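Local coordinates for ATP:cob(I)alamin adenosyltransferase (Salmonella enterica subsp. enterica serovar Livingstone, PDB 5CX7), which probably converts cob(I)alamin to adenosylcobalamin for propanediol degradation and, in the domain crystallised here, binds heme, at residues R22-R27 with Q135-A140; L31-V36 with V127-D132; V37-A42 with G118-S123; K66-V71 with Q98-T103; L110-I115 with I141-H146. All blocks are in the same frame, centred on the assembly; numbering follows the deposited sequence.

Contact 1 of 5, residues R22-R27 with Q135-A140; sequences RAAVER and QTAIAA. With HEM (protoporphyrin IX containing Fe), chain B.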
# COMPACT_ATOMS: atom_id res chain seq x y z
N ARG E 22 7.44 -31.81 6.50
CA ARG E 22 8.08 -32.60 7.53
C ARG E 22 9.57 -32.65 7.46
O ARG E 22 10.21 -32.52 8.47
CB ARG E 22 7.52 -33.98 7.44
CG ARG E 22 7.93 -34.92 8.51
CD ARG E 22 7.15 -36.24 8.54
NE ARG E 22 7.82 -37.01 9.57
CZ ARG E 22 7.59 -38.31 9.83
NH1 ARG E 22 6.67 -38.99 9.17
NH2 ARG E 22 8.31 -38.90 10.75
N ALA E 23 10.13 -32.95 6.29
CA ALA E 23 11.58 -33.04 6.14
C ALA E 23 12.23 -31.70 6.40
O ALA E 23 13.32 -31.67 6.99
CB ALA E 23 11.96 -33.51 4.76
N ALA E 24 11.60 -30.59 6.00
CA ALA E 24 12.18 -29.28 6.27
C ALA E 24 12.22 -29.05 7.76
O ALA E 24 13.25 -28.63 8.31
CB ALA E 24 11.39 -28.14 5.58
N VAL E 25 11.12 -29.29 8.45
CA VAL E 25 11.07 -29.07 9.89
C VAL E 25 12.06 -29.98 10.64
O VAL E 25 12.77 -29.54 11.55
CB VAL E 25 9.64 -29.29 10.41
CG1 VAL E 25 9.56 -29.38 11.94
CG2 VAL E 25 8.72 -28.18 9.94
N GLU E 26 12.10 -31.26 10.25
CA GLU E 26 13.08 -32.20 10.85
C GLU E 26 14.53 -31.70 10.70
O GLU E 26 15.32 -31.75 11.65
CB GLU E 26 12.91 -33.62 10.28
CG GLU E 26 11.65 -34.27 10.86
CD GLU E 26 11.32 -35.64 10.27
OE1 GLU E 26 12.07 -36.11 9.36
OE2 GLU E 26 10.30 -36.24 10.69
N ARG E 27 14.90 -31.27 9.51
CA ARG E 27 16.22 -30.76 9.27
C ARG E 27 16.51 -29.48 10.09
O ARG E 27 17.61 -29.34 10.66
CB ARG E 27 16.46 -30.49 7.76
CG ARG E 27 17.85 -30.02 7.40
CD ARG E 27 18.90 -31.02 7.97
NE ARG E 27 20.23 -30.60 7.58
CZ ARG E 27 21.36 -31.01 8.17
NH1 ARG E 27 21.34 -31.87 9.18
NH2 ARG E 27 22.56 -30.50 7.77
N GLN E 135 17.21 -27.78 0.57
CA GLN E 135 17.78 -28.90 -0.22
C GLN E 135 17.48 -30.26 0.39
O GLN E 135 17.16 -31.20 -0.32
CB GLN E 135 19.29 -28.74 -0.37
CG GLN E 135 19.71 -27.61 -1.29
CD GLN E 135 21.14 -27.13 -0.97
OE1 GLN E 135 21.87 -27.78 -0.26
NE2 GLN E 135 21.52 -25.97 -1.48
N THR E 136 17.58 -30.34 1.69
CA THR E 136 17.26 -31.59 2.42
C THR E 136 15.81 -31.96 2.19
O THR E 136 15.50 -33.13 1.99
CB THR E 136 17.57 -31.42 3.94
OG1 THR E 136 18.93 -31.07 4.09
CG2 THR E 136 17.30 -32.72 4.73
N ALA E 137 14.89 -30.99 2.28
CA ALA E 137 13.47 -31.26 2.14
C ALA E 137 13.19 -31.73 0.73
O ALA E 137 12.44 -32.69 0.55
CB ALA E 137 12.68 -30.01 2.45
N ILE E 138 13.82 -31.09 -0.25
CA ILE E 138 13.62 -31.42 -1.63
C ILE E 138 14.10 -32.85 -1.96
O ILE E 138 13.44 -33.57 -2.69
CB ILE E 138 14.28 -30.39 -2.53
CG1 ILE E 138 13.45 -29.07 -2.49
CG2 ILE E 138 14.37 -30.86 -3.98
CD1 ILE E 138 14.23 -27.85 -2.97
N ALA E 139 15.23 -33.22 -1.38
CA ALA E 139 15.76 -34.59 -1.50
C ALA E 139 14.80 -35.63 -0.93
O ALA E 139 14.87 -36.78 -1.35
CB ALA E 139 17.14 -34.68 -0.86
N ALA E 140 13.91 -35.28 0.02
CA ALA E 140 12.96 -36.24 0.59
C ALA E 140 11.87 -36.66 -0.38
O ALA E 140 11.18 -37.62 -0.13
CB ALA E 140 12.32 -35.69 1.86
CHA HEM B . 0.73 -37.90 9.52
CHB HEM B . -1.68 -34.06 7.74
CHC HEM B . 2.20 -31.44 8.93
CHD HEM B . 4.33 -35.19 11.06
C1A HEM B . -0.18 -37.09 8.92
C2A HEM B . -1.35 -37.56 8.30
C3A HEM B . -2.02 -36.48 7.79
C4A HEM B . -1.31 -35.32 8.11
CMA HEM B . -3.32 -36.49 7.01
CAA HEM B . -1.79 -39.01 8.14
CBA HEM B . -1.36 -39.43 6.72
CGA HEM B . -0.94 -40.87 6.60
O1A HEM B . -1.74 -41.70 6.09
O2A HEM B . 0.21 -41.22 6.99
C1B HEM B . -0.83 -32.99 7.93
C2B HEM B . -1.12 -31.69 7.49
C3B HEM B . -0.03 -30.94 7.82
C4B HEM B . 0.96 -31.84 8.47
CMB HEM B . -2.43 -31.30 6.79
CAB HEM B . 0.03 -29.49 7.55
CBB HEM B . 0.99 -28.65 7.85
C1C HEM B . 3.14 -32.21 9.60
C2C HEM B . 4.39 -31.74 10.08
C3C HEM B . 5.00 -32.84 10.70
C4C HEM B . 4.08 -33.94 10.56
CMC HEM B . 4.96 -30.31 9.94
CAC HEM B . 6.31 -33.00 11.41
CBC HEM B . 7.21 -32.07 11.62
C1D HEM B . 3.46 -36.22 10.77
C2D HEM B . 3.83 -37.55 11.26
C3D HEM B . 2.84 -38.36 10.82
C4D HEM B . 1.88 -37.48 10.11
CMD HEM B . 5.07 -37.90 12.08
CAD HEM B . 2.73 -39.87 11.09
CBD HEM B . 3.81 -40.72 10.41
CGD HEM B . 3.26 -41.57 9.28
O1D HEM B . 3.53 -42.82 9.24
O2D HEM B . 2.58 -41.02 8.38
NA HEM B . -0.16 -35.70 8.77
NB HEM B . 0.38 -33.02 8.49
NC HEM B . 3.00 -33.55 9.84
ND HEM B . 2.29 -36.22 10.08
FE HEM B . 1.35 -34.69 9.28
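Thr136 lies across the side chain of Arg27 at about a right angle where two helices, 14-31 and 127-139, pack with their directions roughly opposed on one face of the sheet of this GAF-clan domain. The short axes run 140° apart and approach to 7.9 Å, a close fit made possible by alanines on both helices. Thr136 OG1 sits 3.6 Å from Arg27 CG in van der Waals contact; its hydrogen bond goes to Asp132 O, one turn back. The Arg27 chain, bent at chi2 (54°), carries the guanidinium past Thr136 to a salt bridge with Asp132. One residue on, Ala137 is at the centre of the crossing: its CB rests 3.9 Å from Ala24 CB, while its CA faces the methyl of Ala23. Ile138 turns to the sheet and packs on Leu110 and Leu120. Ala140 closes the contact, with CB 3.6 Å from Ala23 CB. Helix 14-31 thus turns Ala23 and Ala24 to helix 127-139 and Arg22 and Val25 to the heme. There Val25 CG1 meets the heme vinyl carbon CBC, and Arg22, extended from CG to NE, lays its guanidinium beside the porphyrin edge. Arg22 NE makes a 2.8 Å salt bridge to OE2 of Glu26, a likely magnesium ligand, and heme methyl CMD lies over the centre of one guanidinium face, 3.4 Å from Arg22 CZ.

Contact 2 of 5, residues L31-V36 with V127-D132; sequences LQVPVV and VEQDMD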
# COMPACT_ATOMS: atom_id res chain seq x y z
N LEU E 31 19.42 -28.81 12.94
CA LEU E 31 20.30 -27.67 12.96
C LEU E 31 20.08 -26.79 14.17
O LEU E 31 20.82 -25.83 14.30
CB LEU E 31 20.17 -26.88 11.65
CG LEU E 31 20.58 -27.62 10.38
CD1 LEU E 31 20.42 -26.75 9.16
CD2 LEU E 31 22.02 -28.14 10.46
N GLN E 32 19.03 -27.06 14.92
CA GLN E 32 18.59 -26.24 16.05
C GLN E 32 18.29 -24.76 15.66
O GLN E 32 18.73 -23.83 16.34
CB GLN E 32 19.62 -26.28 17.17
CG GLN E 32 19.76 -27.69 17.71
CD GLN E 32 20.61 -27.76 18.97
OE1 GLN E 32 20.04 -27.90 20.01
NE2 GLN E 32 21.93 -27.73 18.89
N VAL E 33 17.63 -24.58 14.53
CA VAL E 33 17.24 -23.25 14.12
C VAL E 33 15.75 -23.29 13.74
O VAL E 33 15.34 -24.14 12.97
CB VAL E 33 18.13 -22.66 13.04
CG1 VAL E 33 18.26 -23.58 11.86
CG2 VAL E 33 17.62 -21.29 12.60
N PRO E 34 14.94 -22.49 14.41
CA PRO E 34 13.55 -22.44 14.01
C PRO E 34 13.31 -21.65 12.73
O PRO E 34 13.84 -20.56 12.58
CB PRO E 34 12.87 -21.73 15.19
CG PRO E 34 13.92 -20.93 15.85
CD PRO E 34 15.25 -21.54 15.51
N VAL E 35 12.55 -22.24 11.80
CA VAL E 35 12.28 -21.62 10.51
C VAL E 35 10.80 -21.53 10.23
O VAL E 35 9.97 -22.17 10.88
CB VAL E 35 13.01 -22.31 9.34
CG1 VAL E 35 14.53 -22.27 9.54
CG2 VAL E 35 12.53 -23.76 9.13
N VAL E 36 10.49 -20.73 9.19
CA VAL E 36 9.27 -20.80 8.53
C VAL E 36 9.49 -21.52 7.19
O VAL E 36 10.45 -21.26 6.49
CB VAL E 36 8.67 -19.36 8.25
CG1 VAL E 36 7.39 -19.44 7.41
CG2 VAL E 36 8.41 -18.63 9.51
N VAL E 127 21.57 -17.70 5.57
CA VAL E 127 21.26 -18.04 4.22
C VAL E 127 21.71 -19.52 3.89
O VAL E 127 20.96 -20.29 3.35
CB VAL E 127 21.88 -17.09 3.27
CG1 VAL E 127 21.68 -17.59 1.85
CG2 VAL E 127 21.23 -15.68 3.43
N GLU E 128 22.88 -19.89 4.37
CA GLU E 128 23.37 -21.27 4.20
C GLU E 128 22.47 -22.27 4.85
O GLU E 128 22.25 -23.36 4.32
CB GLU E 128 24.82 -21.38 4.72
CG GLU E 128 25.85 -20.58 3.93
CD GLU E 128 25.93 -19.07 4.28
OE1 GLU E 128 25.26 -18.57 5.23
OE2 GLU E 128 26.65 -18.42 3.50
N GLN E 129 22.05 -22.01 6.06
CA GLN E 129 21.16 -22.93 6.77
C GLN E 129 19.83 -23.09 6.07
O GLN E 129 19.31 -24.18 5.95
CB GLN E 129 20.93 -22.53 8.22
CG GLN E 129 22.12 -22.72 9.10
CD GLN E 129 21.93 -22.09 10.47
OE1 GLN E 129 21.28 -21.03 10.64
NE2 GLN E 129 22.48 -22.73 11.47
N ASP E 130 19.31 -21.97 5.55
CA ASP E 130 18.05 -21.99 4.86
C ASP E 130 18.13 -22.81 3.58
O ASP E 130 17.24 -23.61 3.32
CB ASP E 130 17.61 -20.55 4.48
CG ASP E 130 17.24 -19.67 5.62
OD1 ASP E 130 16.92 -20.08 6.77
OD2 ASP E 130 17.16 -18.39 5.37
N MET E 131 19.24 -22.69 2.86
CA MET E 131 19.48 -23.48 1.70
C MET E 131 19.60 -24.98 2.06
O MET E 131 19.15 -25.84 1.32
CB MET E 131 20.70 -23.00 0.94
CG MET E 131 20.47 -21.59 0.27
SD MET E 131 21.93 -20.85 -0.38
CE MET E 131 22.17 -21.93 -1.78
N ASP E 132 20.35 -25.28 3.08
CA ASP E 132 20.52 -26.68 3.56
C ASP E 132 19.21 -27.30 3.86
O ASP E 132 18.89 -28.42 3.40
CB ASP E 132 21.43 -26.64 4.79
CG ASP E 132 21.70 -28.05 5.42
OD1 ASP E 132 20.87 -28.95 5.30
OD2 ASP E 132 22.64 -28.13 6.21
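Leu31 places CD1 3.9 Å from Asp132 OD2, an apolar methyl set against a carboxylate already paired with Arg27. Next along the loop, both methyls of Val33 lie loosely against the amide oxygen of Gln129, Val33 CG1 at 4.1 Å from Gln129 OE1; a chi1 of 53° turns the two methyls that way. Val35 CG1, buried, lies 4.3 Å from Asp130 OD1. The other polar groups met this way are likewise held from outside the pair: Gln129 OE1 accepts the Ser126 amide, and Asp130 binds Gly125 N through OD1 and Lys66 NZ through OD2. Leu31 and Val35 also pack on Ile133, one residue further along the helix. The loop's course is set at its start, where Gln32 takes a positive phi (57°), and at its far end, where Val36 joins the sheet beside Ser123. The arrangement is that of a Schellman motif ending helix 14-31, followed by a short, mostly apolar link that passes across helix 127-139 into strand 36-41.

Contact 3 of 5, residues V37-A42 with G118-S123; sequences VSIVDA and GGLGIS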
# COMPACT_ATOMS: atom_id res chain seq x y z
N VAL E 37 8.55 -22.40 6.86
CA VAL E 37 8.53 -23.22 5.63
C VAL E 37 7.36 -22.82 4.83
O VAL E 37 6.26 -22.69 5.37
CB VAL E 37 8.33 -24.75 5.92
CG1 VAL E 37 8.34 -25.57 4.66
CG2 VAL E 37 9.36 -25.24 6.90
N SER E 38 7.57 -22.57 3.56
CA SER E 38 6.51 -22.18 2.73
C SER E 38 6.60 -22.89 1.41
O SER E 38 7.67 -23.00 0.82
CB SER E 38 6.51 -20.63 2.48
OG SER E 38 5.57 -20.28 1.44
N ILE E 39 5.47 -23.35 0.93
CA ILE E 39 5.36 -24.01 -0.38
C ILE E 39 4.27 -23.23 -1.15
O ILE E 39 3.19 -23.06 -0.67
CB ILE E 39 4.97 -25.48 -0.28
CG1 ILE E 39 5.98 -26.23 0.61
CG2 ILE E 39 4.95 -26.12 -1.65
CD1 ILE E 39 5.57 -27.63 0.99
N VAL E 40 4.62 -22.91 -2.39
CA VAL E 40 3.67 -22.38 -3.36
C VAL E 40 3.54 -23.35 -4.55
O VAL E 40 4.39 -24.19 -4.78
CB VAL E 40 4.03 -20.96 -3.86
CG1 VAL E 40 4.17 -19.98 -2.71
CG2 VAL E 40 5.28 -20.99 -4.70
N ASP E 41 2.40 -23.31 -5.21
CA ASP E 41 2.17 -24.11 -6.39
C ASP E 41 2.79 -23.46 -7.62
O ASP E 41 3.44 -22.40 -7.53
CB ASP E 41 0.68 -24.48 -6.55
CG ASP E 41 -0.21 -23.30 -6.95
OD1 ASP E 41 0.28 -22.23 -7.33
OD2 ASP E 41 -1.43 -23.51 -6.81
N ALA E 42 2.62 -24.09 -8.77
CA ALA E 42 3.21 -23.56 -10.01
C ALA E 42 2.69 -22.20 -10.42
O ALA E 42 3.32 -21.55 -11.24
CB ALA E 42 2.98 -24.55 -11.17
N GLY E 118 6.05 -26.05 -8.54
CA GLY E 118 5.96 -25.29 -7.32
C GLY E 118 7.28 -24.68 -6.95
O GLY E 118 8.24 -24.71 -7.69
N GLY E 119 7.25 -24.13 -5.75
CA GLY E 119 8.33 -23.43 -5.14
C GLY E 119 8.34 -23.68 -3.66
O GLY E 119 7.31 -23.79 -3.01
N LEU E 120 9.55 -23.82 -3.14
CA LEU E 120 9.76 -24.00 -1.69
C LEU E 120 10.61 -22.86 -1.19
O LEU E 120 11.63 -22.56 -1.77
CB LEU E 120 10.45 -25.35 -1.41
CG LEU E 120 10.95 -25.58 -0.00
CD1 LEU E 120 9.81 -25.88 0.90
CD2 LEU E 120 11.98 -26.72 0.05
N GLY E 121 10.25 -22.33 -0.04
CA GLY E 121 11.01 -21.30 0.61
C GLY E 121 11.20 -21.49 2.09
O GLY E 121 10.29 -21.91 2.80
N ILE E 122 12.42 -21.24 2.54
CA ILE E 122 12.82 -21.37 3.93
C ILE E 122 13.47 -20.10 4.40
O ILE E 122 14.31 -19.55 3.72
CB ILE E 122 13.90 -22.49 4.14
CG1 ILE E 122 13.41 -23.86 3.56
CG2 ILE E 122 14.25 -22.61 5.59
CD1 ILE E 122 12.18 -24.46 4.28
N SER E 123 13.08 -19.66 5.59
CA SER E 123 13.72 -18.56 6.20
C SER E 123 13.74 -18.73 7.69
O SER E 123 12.82 -19.27 8.30
CB SER E 123 12.97 -17.20 5.86
OG SER E 123 13.68 -16.11 6.47
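Gly119 pairs with Val40 and, of all residues here, buries the largest area; around it strands 36-41 and 115-123 run antiparallel at the middle of the four-stranded sheet. Val40 N donates to Gly119 O at 2.9 Å, and Gly119 N returns a bond to Val40 O from well above that carbonyl's plane. Gly119 O, besides accepting Val40 N, takes a CA-H...O contact from Ile39 CA at 3.3 Å. Because Gly119 has no side chain, Val40 CG2 can lie close over its backbone, 3.9 Å from Gly119 N. Gly118, nearly as well covered, brings its CA to 3.2 Å from Val40 O, while its own carbonyl binds Leu110 N on the next strand. At the other end Val37 faces Ile122 in a non-hydrogen-bonded pair: the two side chains lie side by side, with Ile122 CD1 3.9 Å from Val37 CG2. Val37 CG1 touches Leu120 CD1 as well, and Leu120 CD1 also touches Ile39 CG1. Between these pairs Ser38 and Gly121 exchange two bonds, Gly121 N to Ser38 O at 2.8 Å (N-H...O 163°). Val37, Ile39, Leu120 and Ile122 face helices 14-31 and 127-139, whereas Ser38 and Val40 face helix 59-72. One face is wholly apolar and branched; on the other Gly119 and Gly121 alternate with Ser38 and Val40, which probably lets helix 59-72 come close to the strand backbone at the glycines.

Contact 4 of 5, residues K66-V71 with Q98-T103; sequences KAWTAV and QGKVVT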
# COMPACT_ATOMS: atom_id res chain seq x y z
N LYS E 66 10.29 -16.04 -0.82
CA LYS E 66 11.26 -16.90 -1.53
C LYS E 66 10.62 -17.93 -2.41
O LYS E 66 11.10 -18.24 -3.52
CB LYS E 66 12.22 -17.55 -0.53
CG LYS E 66 13.20 -16.63 0.12
CD LYS E 66 14.17 -17.42 1.04
CE LYS E 66 14.89 -16.48 1.99
NZ LYS E 66 15.79 -17.20 2.93
N ALA E 67 9.58 -18.57 -1.89
CA ALA E 67 8.90 -19.61 -2.61
C ALA E 67 8.24 -19.06 -3.83
O ALA E 67 8.35 -19.64 -4.96
CB ALA E 67 7.88 -20.27 -1.72
N TRP E 68 7.59 -17.89 -3.65
CA TRP E 68 6.96 -17.23 -4.79
C TRP E 68 7.97 -16.77 -5.86
O TRP E 68 7.72 -16.98 -7.06
CB TRP E 68 6.17 -15.98 -4.31
CG TRP E 68 5.40 -15.38 -5.42
CD1 TRP E 68 4.15 -15.69 -5.80
CD2 TRP E 68 5.79 -14.27 -6.22
NE1 TRP E 68 3.72 -14.87 -6.84
CE2 TRP E 68 4.70 -13.99 -7.12
CE3 TRP E 68 6.93 -13.49 -6.29
CZ2 TRP E 68 4.72 -12.95 -8.02
CZ3 TRP E 68 6.99 -12.50 -7.30
CH2 TRP E 68 5.88 -12.22 -8.10
N THR E 69 9.09 -16.22 -5.42
CA THR E 69 10.15 -15.80 -6.34
C THR E 69 10.61 -16.95 -7.24
O THR E 69 10.87 -16.77 -8.42
CB THR E 69 11.35 -15.27 -5.53
OG1 THR E 69 10.97 -14.13 -4.73
CG2 THR E 69 12.46 -14.85 -6.42
N ALA E 70 10.85 -18.11 -6.59
CA ALA E 70 11.31 -19.27 -7.29
C ALA E 70 10.41 -19.57 -8.47
O ALA E 70 10.89 -19.91 -9.56
CB ALA E 70 11.44 -20.48 -6.34
N VAL E 71 9.10 -19.56 -8.26
CA VAL E 71 8.17 -19.83 -9.33
C VAL E 71 8.07 -18.65 -10.33
O VAL E 71 8.08 -18.87 -11.58
CB VAL E 71 6.79 -20.22 -8.75
CG1 VAL E 71 5.57 -20.10 -9.70
CG2 VAL E 71 6.80 -21.61 -8.11
N GLN E 98 8.32 -4.29 -5.76
CA GLN E 98 7.70 -3.83 -4.47
C GLN E 98 7.92 -4.85 -3.35
O GLN E 98 7.00 -5.14 -2.58
CB GLN E 98 6.19 -3.57 -4.64
CG GLN E 98 5.77 -2.72 -5.85
CD GLN E 98 4.25 -2.71 -6.05
OE1 GLN E 98 3.54 -2.07 -5.30
NE2 GLN E 98 3.76 -3.41 -7.09
N GLY E 99 9.11 -5.43 -3.33
CA GLY E 99 9.44 -6.37 -2.29
C GLY E 99 8.92 -7.78 -2.46
O GLY E 99 9.13 -8.59 -1.58
N LYS E 100 8.30 -8.10 -3.60
CA LYS E 100 7.74 -9.45 -3.76
C LYS E 100 8.80 -10.52 -4.03
O LYS E 100 8.53 -11.71 -3.81
CB LYS E 100 6.72 -9.49 -4.87
CG LYS E 100 5.44 -8.78 -4.43
CD LYS E 100 4.30 -9.12 -5.34
CE LYS E 100 4.53 -8.58 -6.71
NZ LYS E 100 4.44 -7.10 -6.66
N VAL E 101 9.95 -10.12 -4.53
CA VAL E 101 11.03 -11.04 -4.84
C VAL E 101 12.14 -10.91 -3.78
O VAL E 101 12.45 -9.81 -3.34
CB VAL E 101 11.64 -10.91 -6.24
CG1 VAL E 101 10.57 -11.27 -7.28
CG2 VAL E 101 12.27 -9.57 -6.46
N VAL E 102 12.70 -12.07 -3.39
CA VAL E 102 13.83 -12.13 -2.49
C VAL E 102 14.96 -12.73 -3.26
O VAL E 102 14.78 -13.77 -3.93
CB VAL E 102 13.47 -12.97 -1.22
CG1 VAL E 102 14.73 -13.21 -0.39
CG2 VAL E 102 12.43 -12.25 -0.36
N THR E 103 16.13 -12.13 -3.15
CA THR E 103 17.26 -12.41 -4.03
C THR E 103 18.45 -13.03 -3.34
O THR E 103 19.57 -13.08 -3.89
CB THR E 103 17.67 -11.13 -4.74
OG1 THR E 103 17.93 -10.10 -3.77
CG2 THR E 103 16.51 -10.65 -5.62
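Thr69 OG1 is held by two backbone groups: it accepts Val102 N at 3.0 Å (N-H...O angle 156°) and donates to Lys65 O one turn back in its own helix. With chi1 at -61° the hydroxyl leans back beside the Thr69 N, within reach of that carbonyl, and Thr69 CG2 is turned to Val102 O, 3.6 Å away. Val102 O is buried here and has no partner in the model. Trp68 sends its ring out toward the loop, CG anti to the backbone N (chi1 -174°): Val101 CG1 comes to the ring edge, 3.8 Å from Trp68 CZ3, and Lys100 O lies obliquely, 3.4 Å from Trp68 CE3. The loop follows a Schellman motif at Gln98 that ends the short helix 93-96, then crosses helix 59-72. Lys100 leads its ammonium away to a salt bridge with Glu61 of a neighbouring subunit, on which Leu57 also meets Trp68. Lys66 uses its chain instead, CG 3.8 Å from Val102 CG1, while NZ goes on to Gly105 O and Ile122 O.

Contact 5 of 5, residues L110-I115 with I141-H146; sequences LWRDGI and INVGTH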
# COMPACT_ATOMS: atom_id res chain seq x y z
N LEU E 110 10.63 -26.08 -8.09
CA LEU E 110 10.45 -27.53 -8.06
C LEU E 110 9.94 -27.96 -9.45
O LEU E 110 8.91 -27.47 -9.92
CB LEU E 110 9.46 -27.93 -7.02
CG LEU E 110 9.76 -27.39 -5.61
CD1 LEU E 110 8.64 -27.75 -4.66
CD2 LEU E 110 11.07 -27.91 -5.06
N TRP E 111 10.63 -28.93 -10.04
CA TRP E 111 10.34 -29.41 -11.40
C TRP E 111 10.20 -30.94 -11.47
O TRP E 111 10.82 -31.66 -10.70
CB TRP E 111 11.49 -29.06 -12.33
CG TRP E 111 11.80 -27.64 -12.49
CD1 TRP E 111 12.54 -26.89 -11.66
CD2 TRP E 111 11.39 -26.79 -13.57
NE1 TRP E 111 12.61 -25.60 -12.14
CE2 TRP E 111 11.89 -25.51 -13.30
CE3 TRP E 111 10.65 -27.00 -14.74
CZ2 TRP E 111 11.71 -24.43 -14.18
CZ3 TRP E 111 10.44 -25.93 -15.60
CH2 TRP E 111 10.96 -24.67 -15.34
N ARG E 112 9.28 -31.41 -12.32
CA ARG E 112 9.08 -32.86 -12.59
C ARG E 112 8.88 -32.99 -14.06
O ARG E 112 7.93 -32.38 -14.58
CB ARG E 112 7.81 -33.43 -11.91
CG ARG E 112 8.07 -34.52 -10.95
CD ARG E 112 6.74 -35.15 -10.45
NE ARG E 112 7.13 -35.40 -9.10
CZ ARG E 112 6.41 -35.15 -8.03
NH1 ARG E 112 5.18 -34.64 -8.08
NH2 ARG E 112 6.93 -35.45 -6.88
N ASP E 113 9.65 -33.86 -14.71
CA ASP E 113 9.47 -34.15 -16.15
C ASP E 113 9.42 -32.89 -17.01
O ASP E 113 8.53 -32.76 -17.86
CB ASP E 113 8.19 -34.98 -16.40
CG ASP E 113 8.19 -36.35 -15.68
OD1 ASP E 113 9.27 -36.88 -15.33
OD2 ASP E 113 7.08 -36.88 -15.36
N GLY E 114 10.31 -31.95 -16.72
CA GLY E 114 10.34 -30.68 -17.42
C GLY E 114 9.23 -29.68 -17.11
O GLY E 114 9.16 -28.63 -17.75
N ILE E 115 8.38 -29.96 -16.12
CA ILE E 115 7.24 -29.12 -15.79
C ILE E 115 7.52 -28.48 -14.42
O ILE E 115 7.83 -29.17 -13.45
CB ILE E 115 5.93 -29.93 -15.74
CG1 ILE E 115 5.63 -30.64 -17.10
CG2 ILE E 115 4.74 -29.05 -15.34
CD1 ILE E 115 5.36 -29.69 -18.24
N ILE E 141 11.67 -35.93 -1.47
CA ILE E 141 10.68 -36.33 -2.41
C ILE E 141 11.17 -36.53 -3.76
O ILE E 141 10.31 -36.77 -4.50
CB ILE E 141 9.44 -35.35 -2.50
CG1 ILE E 141 9.82 -33.95 -3.00
CG2 ILE E 141 8.77 -35.23 -1.12
CD1 ILE E 141 8.62 -33.13 -3.49
N ASN E 142 12.41 -36.39 -4.25
CA ASN E 142 12.41 -36.69 -5.85
C ASN E 142 11.51 -35.82 -6.80
O ASN E 142 10.33 -36.07 -7.29
CB ASN E 142 11.99 -38.11 -5.94
CG ASN E 142 13.13 -39.05 -5.85
OD1 ASN E 142 13.59 -39.28 -6.89
ND2 ASN E 142 13.56 -39.66 -4.71
N VAL E 143 12.02 -34.63 -6.84
CA VAL E 143 11.70 -33.71 -7.81
C VAL E 143 13.03 -33.14 -8.04
O VAL E 143 13.94 -33.35 -7.24
CB VAL E 143 10.79 -32.61 -7.18
CG1 VAL E 143 9.38 -33.10 -6.96
CG2 VAL E 143 11.36 -32.06 -5.89
N GLY E 144 13.13 -32.40 -9.11
CA GLY E 144 14.32 -31.70 -9.43
C GLY E 144 14.18 -30.22 -9.11
O GLY E 144 13.05 -29.73 -8.87
N THR E 145 15.31 -29.57 -9.07
CA THR E 145 15.38 -28.11 -8.88
C THR E 145 15.72 -27.33 -10.15
O THR E 145 15.87 -26.12 -10.10
CB THR E 145 16.35 -27.73 -7.80
OG1 THR E 145 17.65 -28.24 -8.10
CG2 THR E 145 15.86 -28.29 -6.46
N HIS E 146 15.78 -28.03 -11.27
CA HIS E 146 15.99 -27.41 -12.57
C HIS E 146 15.18 -28.15 -13.57
O HIS E 146 14.83 -29.33 -13.37
CB HIS E 146 17.44 -27.63 -12.83
CG HIS E 146 17.98 -27.12 -14.13
ND1 HIS E 146 18.04 -27.91 -15.26
CD2 HIS E 146 18.63 -25.97 -14.43
CE1 HIS E 146 18.63 -27.23 -16.23
NE2 HIS E 146 19.00 -26.05 -15.76
O HOH W 1 12.63 -31.31 -14.74
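Trp111 and Gly144 exchange two backbone bonds, Trp111 N to Gly144 O at 2.8 Å and Gly144 N to Trp111 O at 2.9 Å, a single antiparallel bridge by which the C-terminal tail lines edge strand 107-112. Gly144 O also receives Leu110 CA-H. The next strand residue, Arg112, starts the type I' turn of the hairpin to strand 115-123, its N and O both bonded to Ile115. Its guanidinium is shared out: NH1 makes a salt bridge to Asp16 and bonds Val10 O, and Arg112 NH2 adds a weak, 3.5 Å bond to Asn142 O at the guanidinium edge. Val143 CG1 lies over one face of that group, 3.4 Å from Arg112 NH2. On the turn itself a water accepts from Gly114 N and donates to His146 O, joining the hairpin to the end of the tail. One face of the Trp111 ring takes His146 C, toward its rim, 3.5 Å from Trp111 CD1. Inward, Leu110 CD2 meets Val143 CG2, and both side chains pack on Ile138. Beside this packing, the tail's polar links to strand and turn run through main-chain groups, Gly144 N and the carbonyls of Asn142, Gly144 and His146.

In the fold
Contact 3 is the middle of the sheet, its centre about 4 Å from that of the chain, and the others are grouped round it. Contacts 1 and 2, with centres 11 Å apart, share helix 127-139 and meet through the Arg27-Asp132 salt bridge; contact 4 lies across the sheet from contact 1, centres 20 Å apart, and touches contact 2 through Lys66. Along the chain contact 4 nests inside contact 3, that inside contact 2, and that inside contact 1, while contact 5 crosses contacts 1, 2 and 3 and comes after contact 4. One sheet thus carries helix 14-31, which meets the heme, and helix 127-139 on one face, and the subunit-facing helix 59-72 on the other.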